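Local structure of clavulanic acid biosynthesis oligopeptide binding protein 2 (Streptomyces clavuligerus, 2WOL) at residues D261-L264 / E268-I271; L255-L260 / G277-A282; Q283-A286 / V291-S294; A23-S28 / H533-W538; T540-H545 / G549-Q554. The protein probably binds oligopeptides as a solute-binding protein of the clavulanic acid biosynthetic pathway. All coordinates share one frame; numbering follows the deposited sequence. Where two conformers were deposited one is given.

Interaction 1 (D261-L264 / E268-I271); sequences DARL and EFDI
Leu-264 and Phe-269 form the close-packed part of this contact, and the side-chain pair of Arg-263 and Glu-268 the looser part. On the inner side, CG of Leu-264 stands anti to the backbone N (chi1 174°) and beside the carbonyl carbon. This turns the branch CD1 onto the chain that leaves the helix: Leu-264 CD1 lies 3.5 Å from Asp-270 O and 3.6 Å from Phe-269 O, so a methyl group rests against two successive carbonyls. The Phe-269 ring offers its edge to the helix, with its CE1 3.7 Å from Arg-263 CB, while its CZ sits over one face of the Arg-263 guanidinium, the two planes inclined by 47°. The backbone bond Glu-268 N to Arg-263 O, 2.9 Å with an angle of 141° at the hydrogen, joins residues five apart in sequence and ties the chain after the helix back to its last turn.

Toward solvent the contact is looser. Arg-263 NE reaches Glu-268 OE1 at 3.3 Å, a long salt bridge tilted out of the guanidinium plane. Glu-268 has a second conformer, which leaves this bridge doubtful.

The contact joins the last turns of helix 257-265 to the chain that leads into strand 271-272. Phe-269 leans on Val-38 of strand 34-39, Asp-270 bonds Arg-36 and Trp-538, and the carbonyls of Leu-264 and Asp-270 both accept from Asn-536 ND2.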
# COMPACT_ATOMS: atom_id res chain seq x y z
N ASP A 261 -4.03 11.36 19.29
CA ASP A 261 -5.33 10.76 19.54
C ASP A 261 -6.17 11.59 20.51
O ASP A 261 -7.37 11.78 20.30
CB ASP A 261 -5.18 9.36 20.14
CG ASP A 261 -4.72 8.32 19.14
OD1 ASP A 261 -4.76 8.58 17.91
OD2 ASP A 261 -4.33 7.22 19.59
N ALA A 262 -5.53 12.06 21.59
CA ALA A 262 -6.24 12.83 22.61
C ALA A 262 -6.81 14.13 22.03
O ALA A 262 -7.95 14.48 22.29
CB ALA A 262 -5.34 13.12 23.80
N ARG A 263 -6.00 14.82 21.24
CA ARG A 263 -6.40 16.10 20.68
C ARG A 263 -7.41 15.94 19.54
O ARG A 263 -8.29 16.78 19.37
CB ARG A 263 -5.16 16.90 20.25
CG ARG A 263 -4.32 17.31 21.46
CD ARG A 263 -2.92 17.76 21.11
NE ARG A 263 -2.86 19.09 20.53
CZ ARG A 263 -1.73 19.73 20.23
NH1 ARG A 263 -0.55 19.18 20.49
NH2 ARG A 263 -1.78 20.94 19.70
N LEU A 264 -7.29 14.84 18.80
CA LEU A 264 -8.28 14.48 17.78
C LEU A 264 -9.65 14.23 18.41
O LEU A 264 -10.66 14.80 17.99
CB LEU A 264 -7.81 13.24 17.01
CG LEU A 264 -8.77 12.61 15.99
CD1 LEU A 264 -8.97 13.52 14.80
CD2 LEU A 264 -8.23 11.27 15.55
N GLU A 268 -9.79 19.15 18.53
CA GLU A 268 -8.81 20.17 18.14
C GLU A 268 -8.32 19.95 16.70
O GLU A 268 -7.88 20.88 16.03
CB GLU A 268 -7.63 20.18 19.11
CG GLU A 268 -8.00 20.66 20.52
CD GLU A 268 -6.96 20.28 21.57
OE1 GLU A 268 -5.75 20.37 21.29
OE2 GLU A 268 -7.37 19.91 22.68
N PHE A 269 -8.41 18.70 16.26
CA PHE A 269 -8.16 18.34 14.86
C PHE A 269 -9.36 17.57 14.36
O PHE A 269 -10.05 16.91 15.14
CB PHE A 269 -6.88 17.52 14.73
CG PHE A 269 -5.68 18.20 15.31
CD1 PHE A 269 -5.18 17.81 16.54
CD2 PHE A 269 -5.08 19.27 14.65
CE1 PHE A 269 -4.08 18.45 17.10
CE2 PHE A 269 -3.98 19.92 15.19
CZ PHE A 269 -3.48 19.51 16.42
N ASP A 270 -9.61 17.65 13.06
CA ASP A 270 -10.79 17.02 12.48
C ASP A 270 -10.57 15.54 12.22
O ASP A 270 -11.40 14.71 12.58
CB ASP A 270 -11.18 17.73 11.19
CG ASP A 270 -11.54 19.19 11.42
OD1 ASP A 270 -12.09 19.52 12.50
OD2 ASP A 270 -11.30 20.01 10.51
N ILE A 271 -9.43 15.23 11.58
CA ILE A 271 -9.10 13.89 11.10
C ILE A 271 -7.60 13.66 11.17
O ILE A 271 -6.81 14.58 10.93
CB ILE A 271 -9.57 13.71 9.61
CG1 ILE A 271 -11.09 13.84 9.48
CG2 ILE A 271 -9.06 12.39 9.01
CD1 ILE A 271 -11.90 12.69 10.08

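Interaction 2 (L255-L260 / G277-A282); sequences LDVDVL and GLQHAA
The first turns of helices 257-265 and 280-288 come together with Asp-258 and Gln-279 as the nearest backbone positions, their CA atoms 6.5 Å apart. Gln-279 packs its aliphatic part against Val-257. Bent at chi2 (-67°), its chain brings Gln-279 CG to 3.6 Å from Val-257 CB and carries the amide back along the valine, whose CG2 is close to both CG and CD of Gln-279. Asp-258 crosses the glutamine at about a right angle; Asp-258 OD1 lies 3.4 Å from Gln-279 CB.

No direct hydrogen bond joins the segments, and two waters do the work instead. Both donate to Asp-258 OD1. One of them accepts from Ala-282 N at 3.0 Å; the other, 2.7 Å from Asp-258 OD1, accepts from Ala-281 N. Asp-256 OD2 caps its own helix through Val-259 N, at 3.1 Å. From within helix 257-265, Asp-261 OD2 accepts from Gln-279 N at the N-cap position of helix 280-288.

A carboxylate thus reaches the amide groups at the N-terminal end of a helix through water, where its negative charge would probably be favoured by the helix dipole, on a surface that is partly apolar and partly hydrated.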
# COMPACT_ATOMS: atom_id res chain seq x y z
N LEU A 255 3.26 15.44 16.14
CA LEU A 255 2.75 15.08 17.47
C LEU A 255 3.06 13.63 17.85
O LEU A 255 3.02 12.73 17.01
CB LEU A 255 1.24 15.30 17.55
CG LEU A 255 0.71 16.72 17.35
CD1 LEU A 255 -0.76 16.76 17.69
CD2 LEU A 255 1.49 17.71 18.18
N ASP A 256 3.33 13.42 19.13
CA ASP A 256 3.36 12.08 19.71
C ASP A 256 2.03 11.41 19.38
O ASP A 256 1.00 12.06 19.37
CB ASP A 256 3.57 12.17 21.22
CG ASP A 256 3.28 10.86 21.93
OD1 ASP A 256 4.17 9.99 21.94
OD2 ASP A 256 2.16 10.71 22.46
N VAL A 257 2.06 10.10 19.12
CA VAL A 257 0.86 9.39 18.67
C VAL A 257 -0.30 9.44 19.68
O VAL A 257 -1.46 9.51 19.28
CB VAL A 257 1.15 7.94 18.21
CG1 VAL A 257 1.89 7.95 16.87
CG2 VAL A 257 1.93 7.15 19.27
N ASP A 258 0.01 9.40 20.97
CA ASP A 258 -1.05 9.46 21.98
C ASP A 258 -1.57 10.87 22.18
O ASP A 258 -2.77 11.06 22.41
CB ASP A 258 -0.60 8.84 23.31
CG ASP A 258 -0.33 7.36 23.18
OD1 ASP A 258 -1.27 6.60 22.83
OD2 ASP A 258 0.82 6.94 23.43
N VAL A 259 -0.67 11.85 22.10
CA VAL A 259 -1.04 13.27 22.07
C VAL A 259 -2.00 13.52 20.91
O VAL A 259 -3.04 14.16 21.08
CB VAL A 259 0.23 14.16 21.95
CG1 VAL A 259 -0.11 15.59 21.57
CG2 VAL A 259 1.01 14.14 23.25
N LEU A 260 -1.65 13.00 19.73
CA LEU A 260 -2.50 13.12 18.55
C LEU A 260 -3.92 12.60 18.79
O LEU A 260 -4.89 13.31 18.54
CB LEU A 260 -1.85 12.38 17.38
CG LEU A 260 -2.45 12.56 15.98
CD1 LEU A 260 -1.42 12.21 14.92
CD2 LEU A 260 -3.72 11.74 15.77
N GLY A 277 -4.29 4.76 12.70
CA GLY A 277 -5.33 4.30 13.62
C GLY A 277 -5.14 4.84 15.02
O GLY A 277 -4.13 5.49 15.31
N LEU A 278 -6.12 4.59 15.87
CA LEU A 278 -6.00 4.90 17.29
C LEU A 278 -4.97 3.99 17.94
O LEU A 278 -4.90 2.79 17.64
CB LEU A 278 -7.36 4.74 17.99
CG LEU A 278 -8.50 5.66 17.56
CD1 LEU A 278 -9.79 5.27 18.28
CD2 LEU A 278 -8.18 7.12 17.82
N GLN A 279 -4.16 4.57 18.82
CA GLN A 279 -3.20 3.82 19.62
C GLN A 279 -3.91 3.15 20.79
O GLN A 279 -5.10 3.39 21.01
CB GLN A 279 -2.08 4.73 20.11
CG GLN A 279 -1.30 5.41 19.00
CD GLN A 279 -0.48 4.44 18.17
OE1 GLN A 279 0.18 3.55 18.70
NE2 GLN A 279 -0.51 4.62 16.85
N HIS A 280 -3.19 2.34 21.56
CA HIS A 280 -3.79 1.49 22.58
C HIS A 280 -4.72 2.23 23.55
O HIS A 280 -5.85 1.80 23.77
CB HIS A 280 -2.70 0.75 23.36
CG HIS A 280 -3.22 -0.17 24.43
ND1 HIS A 280 -3.48 0.25 25.71
CD2 HIS A 280 -3.52 -1.49 24.40
CE1 HIS A 280 -3.93 -0.76 26.43
NE2 HIS A 280 -3.96 -1.83 25.65
N ALA A 281 -4.25 3.34 24.11
CA ALA A 281 -5.03 4.10 25.09
C ALA A 281 -6.36 4.60 24.52
O ALA A 281 -7.41 4.45 25.15
CB ALA A 281 -4.20 5.26 25.64
N ALA A 282 -6.32 5.19 23.32
CA ALA A 282 -7.53 5.68 22.67
C ALA A 282 -8.41 4.55 22.15
O ALA A 282 -9.63 4.67 22.12
CB ALA A 282 -7.19 6.66 21.56
O HOH W 1 -3.98 6.84 22.30
O HOH W 2 -1.39 4.01 23.56

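Interaction 3 (Q283-A286 / V291-S294); sequences QRRA and VLRS
Leu-292 packs on Ala-286 at a corner between two consecutive helices, where helix 280-288 is followed almost at once by the short, weakly bonded helix 290-293. The backbones come close here: Ala-286 CA and Leu-292 CA are 4.8 Å apart.

The apolar contacts centre on Leu-292. With CG anti to the carbonyl carbon (chi1 -67°), Leu-292 carries CD1 onto Arg-285. Nearer the backbone, Leu-292 CB is 4.2 Å from Ala-286 CB and 3.6 Å from Ala-286 O. Further out, Leu-292 CD1 lies 3.9 Å from Arg-285 CG, beside an arginine chain stretched out from CG to NE, and the two side chains cross obliquely. Leu-292 also touches Ile-265 and Phe-534, so the buried side of the corner rests on helix 257-265 and on strand 523-534.

Polar contacts between the segments are less direct. Arg-293 N comes within 3.2 Å of Ala-286 O, but the angle is poor and no hydrogen bond results; Arg-293 CG covers the same oxygen. The arginine's NH1 instead binds Thr-287 O, and its guanidinium makes a cation-pi contact with Trp-17.

Within the second segment a serine hydroxyl is engaged twice. It accepts from Gly-14 N, which brings in the N-terminal part of the chain, and Ser-294 OG donates to Val-291 O at 2.5 Å, in the carbonyl plane and on a lone pair.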
# COMPACT_ATOMS: atom_id res chain seq x y z
N GLN A 283 -7.78 3.45 21.73
CA GLN A 283 -8.51 2.24 21.33
C GLN A 283 -9.46 1.78 22.43
O GLN A 283 -10.65 1.60 22.19
CB GLN A 283 -7.52 1.13 20.94
CG GLN A 283 -8.12 -0.27 20.83
CD GLN A 283 -7.11 -1.29 20.33
OE1 GLN A 283 -6.71 -1.26 19.17
NE2 GLN A 283 -6.71 -2.20 21.21
N ARG A 284 -8.93 1.60 23.64
CA ARG A 284 -9.75 1.11 24.75
C ARG A 284 -10.80 2.13 25.19
O ARG A 284 -11.90 1.75 25.60
CB ARG A 284 -8.87 0.75 25.96
CG ARG A 284 -7.70 -0.19 25.68
CD ARG A 284 -8.16 -1.54 25.13
NE ARG A 284 -7.03 -2.40 24.78
CZ ARG A 284 -6.36 -2.36 23.63
NH1 ARG A 284 -6.71 -1.49 22.68
NH2 ARG A 284 -5.35 -3.19 23.41
N ARG A 285 -10.46 3.41 25.08
CA ARG A 285 -11.37 4.49 25.43
C ARG A 285 -12.54 4.58 24.44
O ARG A 285 -13.70 4.64 24.85
CB ARG A 285 -10.59 5.81 25.47
CG ARG A 285 -11.40 7.02 25.87
CD ARG A 285 -10.59 8.28 25.63
NE ARG A 285 -11.40 9.48 25.78
CZ ARG A 285 -11.03 10.69 25.39
NH1 ARG A 285 -9.85 10.88 24.80
NH2 ARG A 285 -11.84 11.72 25.57
N ALA A 286 -12.22 4.57 23.15
CA ALA A 286 -13.23 4.73 22.10
C ALA A 286 -14.16 3.53 21.95
O ALA A 286 -15.36 3.70 21.72
CB ALA A 286 -12.58 5.08 20.77
N VAL A 291 -20.88 6.60 23.00
CA VAL A 291 -20.81 7.79 22.16
C VAL A 291 -19.58 7.75 21.25
O VAL A 291 -19.68 7.97 20.05
CB VAL A 291 -20.86 9.10 22.99
CG1 VAL A 291 -20.67 10.32 22.09
CG2 VAL A 291 -22.18 9.22 23.74
N LEU A 292 -18.42 7.43 21.83
CA LEU A 292 -17.18 7.34 21.05
C LEU A 292 -17.20 6.23 19.99
O LEU A 292 -16.66 6.41 18.89
CB LEU A 292 -15.96 7.20 21.97
CG LEU A 292 -15.61 8.41 22.85
CD1 LEU A 292 -14.34 8.14 23.64
CD2 LEU A 292 -15.48 9.70 22.05
N ARG A 293 -17.83 5.10 20.30
CA ARG A 293 -18.00 4.00 19.35
C ARG A 293 -18.70 4.47 18.07
O ARG A 293 -18.38 4.01 16.98
CB ARG A 293 -18.81 2.87 19.97
CG ARG A 293 -18.03 1.94 20.86
CD ARG A 293 -18.89 0.75 21.28
NE ARG A 293 -19.07 -0.20 20.18
CZ ARG A 293 -18.20 -1.15 19.86
NH1 ARG A 293 -17.07 -1.29 20.56
NH2 ARG A 293 -18.44 -1.97 18.85
N SER A 294 -19.66 5.38 18.24
CA SER A 294 -20.45 5.88 17.12
C SER A 294 -19.63 6.76 16.17
O SER A 294 -20.07 7.05 15.05
CB SER A 294 -21.69 6.63 17.63
OG SER A 294 -21.36 7.90 18.14

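Interaction 4 (A23-S28 / H533-W538); sequences ALVNPS and HFRNPW
Val-25 lies over one face of the Arg-535 guanidinium, and the two side chains cross at about a right angle. The methyl CG2 of Val-25 does the touching: it stands above the guanidinium plane, offset toward the rim, and Val-25 CG2 is 3.9 Å from Arg-535 NE. The other branch of the valine, CG1, meets the chain lower down, 4.2 Å from Arg-535 CD. Arg-535 comes to this place through a chi1 of 42°, which wedges CG between the two backbone arms of CA; the chain then runs extended as far as NE. Its nitrogens are held by several partners: NE forms a salt bridge with Asp-297, NH2 bonds Gly-16 O and NH1 bonds Ser-294 O. These bonds fix the rotation of the flat group, one face of which carries Val-25 CG2.

Beside this pair, Asn-26 approaches the backbone rather than a side chain. With CG anti to the backbone N (chi1 -163°), its amide reaches across to place Asn-26 ND2 3.1 Å from Pro-537 O; the angle is too poor for a hydrogen bond. The bond of that amide goes to Val-539 O instead.

The contact thus joins the stretch before strand 34-39 to the chain leaving strand 523-534. Val-25 and Asn-26 pair by backbone bonds with Val-542 and Asn-541, Asn-26 also packs on Thr-540 of strand 539-540, and Arg-535 on Tyr-551 of strand 550-551.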
# COMPACT_ATOMS: atom_id res chain seq x y z
N ALA A 23 -19.68 2.61 3.18
CA ALA A 23 -20.71 3.64 3.05
C ALA A 23 -20.16 5.02 3.42
O ALA A 23 -19.10 5.13 4.03
CB ALA A 23 -21.93 3.30 3.92
N LEU A 24 -20.91 6.05 3.03
CA LEU A 24 -20.51 7.44 3.23
C LEU A 24 -21.20 8.03 4.46
O LEU A 24 -22.41 7.87 4.62
CB LEU A 24 -20.85 8.25 1.98
CG LEU A 24 -20.39 9.71 1.88
CD1 LEU A 24 -18.94 9.77 1.46
CD2 LEU A 24 -21.24 10.49 0.89
N VAL A 25 -20.42 8.70 5.30
CA VAL A 25 -20.95 9.34 6.51
C VAL A 25 -21.13 10.84 6.29
O VAL A 25 -20.25 11.51 5.74
CB VAL A 25 -19.99 9.10 7.72
CG1 VAL A 25 -20.34 10.00 8.90
CG2 VAL A 25 -20.02 7.65 8.13
N ASN A 26 -22.30 11.35 6.70
CA ASN A 26 -22.56 12.79 6.74
C ASN A 26 -22.40 13.46 5.36
O ASN A 26 -21.60 14.39 5.22
CB ASN A 26 -21.67 13.46 7.81
CG ASN A 26 -22.14 14.85 8.20
OD1 ASN A 26 -23.27 15.26 7.92
ND2 ASN A 26 -21.27 15.59 8.89
N PRO A 27 -23.17 13.00 4.35
CA PRO A 27 -23.03 13.54 2.99
C PRO A 27 -23.40 15.01 2.90
O PRO A 27 -24.36 15.46 3.55
CB PRO A 27 -24.01 12.69 2.17
CG PRO A 27 -24.97 12.14 3.15
CD PRO A 27 -24.21 11.96 4.43
N SER A 28 -22.64 15.76 2.11
CA SER A 28 -22.86 17.19 1.93
C SER A 28 -22.10 17.71 0.72
O SER A 28 -21.07 17.15 0.33
CB SER A 28 -22.43 17.98 3.17
OG SER A 28 -22.74 19.36 3.04
N HIS A 533 -10.15 3.94 12.97
CA HIS A 533 -10.13 5.36 12.62
C HIS A 533 -11.22 6.10 13.38
O HIS A 533 -12.33 5.60 13.51
CB HIS A 533 -10.38 5.57 11.13
CG HIS A 533 -9.37 4.94 10.23
ND1 HIS A 533 -8.01 5.11 10.39
CD2 HIS A 533 -9.53 4.18 9.11
CE1 HIS A 533 -7.37 4.46 9.42
NE2 HIS A 533 -8.27 3.89 8.64
N PHE A 534 -10.90 7.31 13.85
CA PHE A 534 -11.85 8.17 14.55
C PHE A 534 -12.22 9.35 13.65
O PHE A 534 -11.35 10.02 13.09
CB PHE A 534 -11.26 8.67 15.87
CG PHE A 534 -12.24 9.40 16.75
CD1 PHE A 534 -13.02 8.70 17.67
CD2 PHE A 534 -12.39 10.78 16.66
CE1 PHE A 534 -13.93 9.36 18.49
CE2 PHE A 534 -13.31 11.46 17.49
CZ PHE A 534 -14.07 10.74 18.40
N ARG A 535 -13.52 9.60 13.50
CA ARG A 535 -14.00 10.71 12.67
C ARG A 535 -14.83 11.66 13.52
O ARG A 535 -15.82 11.26 14.15
CB ARG A 535 -14.85 10.20 11.49
CG ARG A 535 -15.82 9.08 11.86
CD ARG A 535 -16.85 8.77 10.78
NE ARG A 535 -17.28 7.39 10.96
CZ ARG A 535 -18.21 6.99 11.82
NH1 ARG A 535 -18.89 7.87 12.55
NH2 ARG A 535 -18.47 5.69 11.93
N ASN A 536 -14.45 12.93 13.53
CA ASN A 536 -15.27 13.92 14.22
C ASN A 536 -16.58 14.17 13.47
O ASN A 536 -16.60 14.13 12.23
CB ASN A 536 -14.47 15.19 14.47
CG ASN A 536 -13.65 15.09 15.74
OD1 ASN A 536 -14.19 14.85 16.82
ND2 ASN A 536 -12.34 15.26 15.62
N PRO A 537 -17.69 14.37 14.21
CA PRO A 537 -19.02 14.36 13.58
C PRO A 537 -19.34 15.52 12.61
O PRO A 537 -20.29 15.41 11.82
CB PRO A 537 -19.98 14.34 14.78
CG PRO A 537 -19.19 14.96 15.90
CD PRO A 537 -17.76 14.55 15.67
N TRP A 538 -18.57 16.60 12.68
CA TRP A 538 -18.78 17.76 11.81
C TRP A 538 -18.05 17.67 10.48
O TRP A 538 -18.14 18.58 9.65
CB TRP A 538 -18.38 19.06 12.52
CG TRP A 538 -16.98 19.04 13.04
CD1 TRP A 538 -15.84 19.35 12.35
CD2 TRP A 538 -16.57 18.69 14.37
NE1 TRP A 538 -14.74 19.21 13.18
CE2 TRP A 538 -15.17 18.81 14.42
CE3 TRP A 538 -17.27 18.29 15.52
CZ2 TRP A 538 -14.44 18.54 15.58
CZ3 TRP A 538 -16.54 18.03 16.67
CH2 TRP A 538 -15.14 18.15 16.69

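Interaction 5 (T540-H545 / G549-Q554); sequences TNVYVH and GLYDIQ
Tyr-543 and Asp-552 are brought together by different first torsions: CG of Tyr-543 lies between its backbone N and carbonyl carbon (chi1 74°), whereas CG of Asp-552 is anti to its N (chi1 -165°). The two side chains run side by side and point the same way, ring and carboxylate planes nearly perpendicular. Tyr-543 OH donates a weak hydrogen bond to Asp-552 OD2 at 2.6 Å, and Asp-552 OD2 also accepts from Gln-554 NE2 at 3.0 Å, above the carboxylate plane. The other carboxylate oxygen, OD1, forms a salt bridge with Arg-61, so this buried acid is gripped from several directions. A water also links the segments, donating to Asn-541 O and Asp-552 O and accepting from Tyr-543 N.

The ring of Tyr-551 is packed by apolar groups, while its OH bonds Asp-297 OD2. Val-542 CG1 sits over its centre, 3.5 Å from the Tyr-551 centroid and 14° off the normal, a CH-pi contact, and Val-544 CG2 meets Tyr-551 CE2 at 3.8 Å.

The backbone completes the frame: Asp-552 N bonds Tyr-543 O at 3.0 Å, His-545 N bonds Leu-550 O at 2.8 Å, and Gly-549 N bonds His-545 O at 2.9 Å. Val-544 and Tyr-551 form an antiparallel non-hydrogen-bonded pair, which fits a short, weakly bonded beta hairpin of strands 544-545 and 550-551, preceded by a G1 beta bulge at Asn-541 and Val-542 opposite Val-25.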
# COMPACT_ATOMS: atom_id res chain seq x y z
N THR A 540 -17.80 16.20 6.86
CA THR A 540 -18.77 15.68 5.91
C THR A 540 -18.11 14.75 4.90
O THR A 540 -16.92 14.89 4.60
CB THR A 540 -19.50 16.82 5.16
OG1 THR A 540 -18.55 17.59 4.42
CG2 THR A 540 -20.23 17.73 6.14
N ASN A 541 -18.88 13.79 4.38
CA ASN A 541 -18.42 12.85 3.35
C ASN A 541 -17.23 12.01 3.78
O ASN A 541 -16.26 11.86 3.02
CB ASN A 541 -18.12 13.58 2.04
CG ASN A 541 -19.23 14.52 1.63
OD1 ASN A 541 -20.33 14.10 1.31
ND2 ASN A 541 -18.93 15.81 1.65
N VAL A 542 -17.31 11.45 4.98
CA VAL A 542 -16.26 10.58 5.49
C VAL A 542 -16.53 9.13 5.09
O VAL A 542 -17.60 8.59 5.36
CB VAL A 542 -16.14 10.67 7.03
CG1 VAL A 542 -15.00 9.77 7.52
CG2 VAL A 542 -15.89 12.10 7.46
N TYR A 543 -15.54 8.51 4.45
CA TYR A 543 -15.63 7.08 4.13
C TYR A 543 -14.24 6.50 4.00
O TYR A 543 -13.31 7.20 3.57
CB TYR A 543 -16.45 6.84 2.85
CG TYR A 543 -15.75 7.20 1.56
CD1 TYR A 543 -15.08 6.24 0.81
CD2 TYR A 543 -15.75 8.52 1.10
CE1 TYR A 543 -14.43 6.56 -0.38
CE2 TYR A 543 -15.09 8.86 -0.09
CZ TYR A 543 -14.44 7.88 -0.82
OH TYR A 543 -13.79 8.20 -1.99
N VAL A 544 -14.10 5.23 4.36
CA VAL A 544 -12.85 4.52 4.16
C VAL A 544 -12.74 4.17 2.68
O VAL A 544 -13.61 3.48 2.13
CB VAL A 544 -12.78 3.23 5.02
CG1 VAL A 544 -11.46 2.51 4.80
CG2 VAL A 544 -12.96 3.56 6.49
N HIS A 545 -11.70 4.68 2.03
CA HIS A 545 -11.51 4.34 0.63
C HIS A 545 -10.98 2.92 0.51
O HIS A 545 -9.94 2.60 1.09
CB HIS A 545 -10.59 5.31 -0.10
CG HIS A 545 -10.73 5.23 -1.58
ND1 HIS A 545 -10.34 4.12 -2.30
CD2 HIS A 545 -11.29 6.08 -2.47
CE1 HIS A 545 -10.63 4.31 -3.58
NE2 HIS A 545 -11.21 5.49 -3.71
N GLY A 549 -7.58 1.82 2.53
CA GLY A 549 -7.81 1.43 3.93
C GLY A 549 -7.80 2.63 4.86
O GLY A 549 -7.75 2.49 6.08
N LEU A 550 -7.84 3.82 4.25
CA LEU A 550 -7.81 5.11 4.93
C LEU A 550 -8.97 5.95 4.42
O LEU A 550 -9.42 5.74 3.30
CB LEU A 550 -6.50 5.85 4.61
CG LEU A 550 -5.16 5.23 4.99
CD1 LEU A 550 -4.00 6.02 4.41
CD2 LEU A 550 -5.01 5.12 6.49
N TYR A 551 -9.43 6.90 5.22
CA TYR A 551 -10.46 7.84 4.77
C TYR A 551 -10.00 8.59 3.52
O TYR A 551 -8.84 8.98 3.42
CB TYR A 551 -10.74 8.87 5.85
CG TYR A 551 -11.44 8.37 7.10
CD1 TYR A 551 -11.11 8.91 8.35
CD2 TYR A 551 -12.42 7.39 7.05
CE1 TYR A 551 -11.74 8.48 9.51
CE2 TYR A 551 -13.05 6.94 8.20
CZ TYR A 551 -12.71 7.50 9.42
OH TYR A 551 -13.33 7.09 10.59
N ASP A 552 -10.92 8.82 2.59
CA ASP A 552 -10.60 9.61 1.41
C ASP A 552 -10.67 11.10 1.76
O ASP A 552 -11.72 11.73 1.62
CB ASP A 552 -11.51 9.28 0.23
CG ASP A 552 -10.99 9.82 -1.09
OD1 ASP A 552 -9.79 10.17 -1.16
OD2 ASP A 552 -11.77 9.87 -2.06
N ILE A 553 -9.55 11.62 2.24
CA ILE A 553 -9.44 13.01 2.68
C ILE A 553 -10.02 14.00 1.67
O ILE A 553 -10.72 14.93 2.05
CB ILE A 553 -7.96 13.37 2.96
CG1 ILE A 553 -7.34 12.40 3.99
CG2 ILE A 553 -7.81 14.84 3.37
CD1 ILE A 553 -8.00 12.39 5.36
N GLN A 554 -9.72 13.80 0.39
CA GLN A 554 -10.11 14.76 -0.65
C GLN A 554 -11.63 14.94 -0.77
O GLN A 554 -12.09 15.97 -1.24
CB GLN A 554 -9.49 14.39 -2.00
CG GLN A 554 -10.06 13.14 -2.67
CD GLN A 554 -11.32 13.43 -3.47
OE1 GLN A 554 -11.53 14.56 -3.92
NE2 GLN A 554 -12.15 12.41 -3.66
O HOH W 3 -13.74 10.66 3.28

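How the interactions relate
Interactions 1 and 5 are buried, interactions 3 and 4 partly buried, and interaction 2 lies at the surface. Interactions 1 and 2 share helix 257-265, and interactions 2 and 3 share helix 280-288, with Leu-278 CD1 3.7 Å from Ala-286 CB. Interaction 4 encloses the first three along the chain and touches all of them, by hydrogen bonds to interactions 1 and 3 and by packing against interaction 2. Residues 23-28 pair with residues 540-545 of interaction 5. Burial does not exclude polar chemistry: waters bridge the segments in both interactions 2 and 5, and salt-bridged charges are buried in interactions 4 and 5, whereas interaction 3 is held mainly by apolar contact.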